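Local coordinates for uncharacterized protein (Bacteroides eggerthii, PDB 4FTD), which is of unknown function but, as a six-bladed beta-propeller joined to an immunoglobulin-like domain, may take part in carbohydrate metabolism, at residues R351-T357 against A369-L375. Sequence-based numbering, arbitrary orientation.
Sequences RYLLVCT and ALEVYDL
R351 and L375 meet at the open end of the beta hairpin 350-357/369-374, two neighbouring antiparallel strands in a blade of the six-bladed beta-propeller. The guanidinium of R351 grips L375 O side-on, with NE at 2.9 Å and NH2 at 3.0 Å from that one oxygen, which lies in the guanidinium plane. L375 N donates to R351 O, so L375 is held through both its N and its O. A bend at chi3 (51°) in an otherwise extended chain turns this edge onto the carbonyl, just where the strand 369-374 has ended; NH2 also bonds to G378 O. Arginine suits the place because its planar group offers several N-H donors, enough for L375 O and G378 O together, and a methionine here would probably leave L375 O without both side-chain donors and the turn toward helix 381-390 less firmly held. Further along, toward the connecting loop, L353 with Y373 and V355 with E371 are hydrogen-bonded pairs. At the far end, T357 N donates to A369 O, while T357 OG1 accepts from A369 N at 2.9 Å and also bonds S367; a threonine hydroxyl thus stands in for a main-chain carbonyl. T357 CG2 lies 3.4 Å from OE1 of E371, whose buried carboxylate suits its place because S367 OG and Q399 NE2 satisfy OE2. On the face carrying Y352, L354 and C356, the contacts are apolar: Y352 CB rests on V372 CG1, L354 CD1 meets L370 CG, and strand 426-435 packs over this side. From beyond the strand's end, L375 CD1 reaches L353 CB at 3.8 Å. On the face of L353, V355, E371 and Y373, V355 CG2 lies at the edge of the Y373 ring, in its plane, 4.0 Å from CE2.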
ATOM      1  N   ARG A 351       6.141  -5.145  -4.790  1.00 53.27           N
ATOM      2  CA  ARG A 351       4.905  -4.673  -5.416  1.00 53.25           C
ATOM      3  C   ARG A 351       3.739  -5.195  -4.578  1.00 49.66           C
ATOM      4  O   ARG A 351       3.638  -6.385  -4.330  1.00 51.46           O
ATOM      5  CB  ARG A 351       4.804  -5.137  -6.886  1.00 54.59           C
ATOM      6  CG  ARG A 351       3.496  -4.750  -7.599  1.00 56.79           C
ATOM      7  CD  ARG A 351       3.510  -5.087  -9.085  1.00 59.46           C
ATOM      8  NE  ARG A 351       3.899  -6.459  -9.206  1.00 62.09           N
ATOM      9  CZ  ARG A 351       4.647  -6.995 -10.163  1.00 65.19           C
ATOM     10  NH1 ARG A 351       5.032  -6.291 -11.212  1.00 70.58           N
ATOM     11  NH2 ARG A 351       4.991  -8.282 -10.062  1.00 61.83           N
ATOM     12  N   TYR A 352       2.885  -4.272  -4.140  1.00 48.51           N
ATOM     13  CA  TYR A 352       1.740  -4.555  -3.302  1.00 48.81           C
ATOM     14  C   TYR A 352       0.426  -4.120  -3.946  1.00 45.16           C
ATOM     15  O   TYR A 352       0.411  -3.232  -4.800  1.00 49.21           O
ATOM     16  CB  TYR A 352       1.880  -3.816  -1.961  1.00 45.70           C
ATOM     17  CG  TYR A 352       3.200  -4.022  -1.284  1.00 48.78           C
ATOM     18  CD1 TYR A 352       3.626  -5.295  -0.941  1.00 53.47           C
ATOM     19  CD2 TYR A 352       4.047  -2.946  -0.986  1.00 52.12           C
ATOM     20  CE1 TYR A 352       4.866  -5.515  -0.349  1.00 51.27           C
ATOM     21  CE2 TYR A 352       5.288  -3.160  -0.374  1.00 50.63           C
ATOM     22  CZ  TYR A 352       5.690  -4.449  -0.059  1.00 51.98           C
ATOM     23  OH  TYR A 352       6.915  -4.692   0.542  1.00 55.87           O
ATOM     24  N   LEU A 353      -0.662  -4.779  -3.538  1.00 47.00           N
ATOM     25  CA  LEU A 353      -2.022  -4.356  -3.855  1.00 46.58           C
ATOM     26  C   LEU A 353      -2.617  -3.815  -2.554  1.00 43.31           C
ATOM     27  O   LEU A 353      -2.652  -4.517  -1.545  1.00 49.02           O
ATOM     28  CB  LEU A 353      -2.884  -5.512  -4.368  1.00 47.54           C
ATOM     29  CG  LEU A 353      -4.321  -5.131  -4.779  1.00 49.25           C
ATOM     30  CD1 LEU A 353      -4.285  -4.143  -5.937  1.00 50.83           C
ATOM     31  CD2 LEU A 353      -5.171  -6.353  -5.116  1.00 53.70           C
ATOM     32  N   LEU A 354      -3.025  -2.547  -2.600  1.00 44.08           N
ATOM     33  CA  LEU A 354      -3.692  -1.832  -1.511  1.00 42.01           C
ATOM     34  C   LEU A 354      -5.185  -1.837  -1.862  1.00 46.93           C
ATOM     35  O   LEU A 354      -5.563  -1.462  -2.993  1.00 44.65           O
ATOM     36  CB  LEU A 354      -3.162  -0.406  -1.398  1.00 42.13           C
ATOM     37  CG  LEU A 354      -3.880   0.552  -0.437  1.00 49.43           C
ATOM     38  CD1 LEU A 354      -3.864   0.052   1.001  1.00 41.79           C
ATOM     39  CD2 LEU A 354      -3.255   1.952  -0.578  1.00 43.35           C
ATOM     40  N   VAL A 355      -6.011  -2.324  -0.945  1.00 41.14           N
ATOM     41  CA  VAL A 355      -7.465  -2.307  -1.139  1.00 42.90           C
ATOM     42  C   VAL A 355      -8.121  -1.896   0.148  1.00 43.10           C
ATOM     43  O   VAL A 355      -7.465  -1.876   1.206  1.00 45.91           O
ATOM     44  CB  VAL A 355      -8.034  -3.670  -1.589  1.00 41.28           C
ATOM     45  CG1 VAL A 355      -7.448  -4.108  -2.919  1.00 46.24           C
ATOM     46  CG2 VAL A 355      -7.852  -4.737  -0.514  1.00 43.89           C
ATOM     47  N   CYS A 356      -9.395  -1.484   0.066  1.00 40.63           N
ATOM     48  CA  CYS A 356     -10.209  -1.360   1.281  1.00 43.74           C
ATOM     49  C   CYS A 356     -11.422  -2.225   1.119  1.00 43.38           C
ATOM     50  O   CYS A 356     -12.111  -2.136   0.083  1.00 43.64           O
ATOM     51  CB  CYS A 356     -10.620   0.096   1.568  1.00 43.94           C
ATOM     52  SG  CYS A 356     -11.414   0.323   3.172  1.00 44.76           S
ATOM     53  N   THR A 357     -11.726  -3.070   2.105  1.00 44.64           N
ATOM     54  CA  THR A 357     -12.932  -3.903   1.964  1.00 44.80           C
ATOM     55  C   THR A 357     -14.139  -3.025   2.401  1.00 45.07           C
ATOM     56  O   THR A 357     -14.050  -2.322   3.392  1.00 47.25           O
ATOM     57  CB  THR A 357     -12.827  -5.236   2.719  1.00 41.56           C
ATOM     58  OG1 THR A 357     -12.614  -4.901   4.075  1.00 46.94           O
ATOM     59  CG2 THR A 357     -11.645  -6.159   2.151  1.00 39.70           C
ATOM     60  N   ALA A 369     -11.781  -3.149   6.167  1.00 47.77           N
ATOM     61  CA  ALA A 369     -10.387  -2.977   6.505  1.00 46.63           C
ATOM     62  C   ALA A 369      -9.508  -2.517   5.361  1.00 45.82           C
ATOM     63  O   ALA A 369      -9.755  -2.828   4.219  1.00 44.71           O
ATOM     64  CB  ALA A 369      -9.842  -4.308   7.053  1.00 46.78           C
ATOM     65  N   LEU A 370      -8.437  -1.805   5.707  1.00 42.71           N
ATOM     66  CA  LEU A 370      -7.341  -1.570   4.776  1.00 43.85           C
ATOM     67  C   LEU A 370      -6.668  -2.941   4.694  1.00 43.93           C
ATOM     68  O   LEU A 370      -6.370  -3.530   5.733  1.00 45.89           O
ATOM     69  CB  LEU A 370      -6.375  -0.522   5.334  1.00 40.90           C
ATOM     70  CG  LEU A 370      -5.121  -0.083   4.579  1.00 49.02           C
ATOM     71  CD1 LEU A 370      -4.599   1.247   5.140  1.00 41.25           C
ATOM     72  CD2 LEU A 370      -4.061  -1.146   4.648  1.00 43.96           C
ATOM     73  N   GLU A 371      -6.426  -3.446   3.482  1.00 46.66           N
ATOM     74  CA  GLU A 371      -5.684  -4.695   3.300  1.00 48.39           C
ATOM     75  C   GLU A 371      -4.605  -4.513   2.252  1.00 47.03           C
ATOM     76  O   GLU A 371      -4.803  -3.807   1.273  1.00 46.15           O
ATOM     77  CB  GLU A 371      -6.653  -5.825   2.922  1.00 46.93           C
ATOM     78  CG  GLU A 371      -7.492  -6.237   4.122  1.00 53.36           C
ATOM     79  CD  GLU A 371      -8.526  -7.300   3.849  1.00 57.20           C
ATOM     80  OE1 GLU A 371      -8.687  -7.731   2.689  1.00 56.10           O
ATOM     81  OE2 GLU A 371      -9.197  -7.696   4.821  1.00 58.42           O
ATOM     82  N   VAL A 372      -3.455  -5.133   2.495  1.00 43.41           N
ATOM     83  CA  VAL A 372      -2.337  -5.128   1.584  1.00 50.01           C
ATOM     84  C   VAL A 372      -2.016  -6.573   1.218  1.00 46.47           C
ATOM     85  O   VAL A 372      -1.887  -7.437   2.103  1.00 49.10           O
ATOM     86  CB  VAL A 372      -1.102  -4.468   2.225  1.00 48.66           C
ATOM     87  CG1 VAL A 372       0.028  -4.394   1.218  1.00 46.76           C
ATOM     88  CG2 VAL A 372      -1.464  -3.085   2.737  1.00 45.61           C
ATOM     89  N   TYR A 373      -1.894  -6.828  -0.084  1.00 46.73           N
ATOM     90  CA  TYR A 373      -1.555  -8.130  -0.608  1.00 51.80           C
ATOM     91  C   TYR A 373      -0.205  -8.048  -1.271  1.00 49.67           C
ATOM     92  O   TYR A 373       0.132  -7.035  -1.888  1.00 51.51           O
ATOM     93  CB  TYR A 373      -2.594  -8.600  -1.603  1.00 49.29           C
ATOM     94  CG  TYR A 373      -3.886  -8.928  -0.959  1.00 49.93           C
ATOM     95  CD1 TYR A 373      -4.134 -10.219  -0.474  1.00 56.51           C
ATOM     96  CD2 TYR A 373      -4.859  -7.951  -0.788  1.00 46.99           C
ATOM     97  CE1 TYR A 373      -5.317 -10.530   0.137  1.00 54.84           C
ATOM     98  CE2 TYR A 373      -6.057  -8.250  -0.191  1.00 49.82           C
ATOM     99  CZ  TYR A 373      -6.285  -9.531   0.265  1.00 56.07           C
ATOM    100  OH  TYR A 373      -7.470  -9.798   0.863  1.00 52.09           O
ATOM    101  N   ASP A 374       0.573  -9.108  -1.144  1.00 55.01           N
ATOM    102  CA  ASP A 374       1.912  -9.154  -1.754  1.00 58.12           C
ATOM    103  C   ASP A 374       1.832  -9.630  -3.202  1.00 55.71           C
ATOM    104  O   ASP A 374       1.452 -10.772  -3.453  1.00 61.05           O
ATOM    105  CB  ASP A 374       2.828 -10.078  -0.967  1.00 60.78           C
ATOM    106  CG  ASP A 374       4.304  -9.895  -1.312  1.00 62.73           C
ATOM    107  OD1 ASP A 374       4.667  -9.304  -2.352  1.00 65.91           O
ATOM    108  OD2 ASP A 374       5.118 -10.342  -0.497  1.00 62.35           O
ATOM    109  N   LEU A 375       2.197  -8.758  -4.145  1.00 53.55           N
ATOM    110  CA  LEU A 375       2.226  -9.117  -5.584  1.00 56.61           C
ATOM    111  C   LEU A 375       3.640  -8.988  -6.183  1.00 56.66           C
ATOM    112  O   LEU A 375       3.801  -8.719  -7.380  1.00 61.06           O
ATOM    113  CB  LEU A 375       1.195  -8.270  -6.350  1.00 56.72           C
ATOM    114  CG  LEU A 375      -0.281  -8.461  -6.024  1.00 51.79           C
ATOM    115  CD1 LEU A 375      -1.118  -7.577  -6.967  1.00 51.99           C
ATOM    116  CD2 LEU A 375      -0.692  -9.921  -6.149  1.00 54.52           C
TER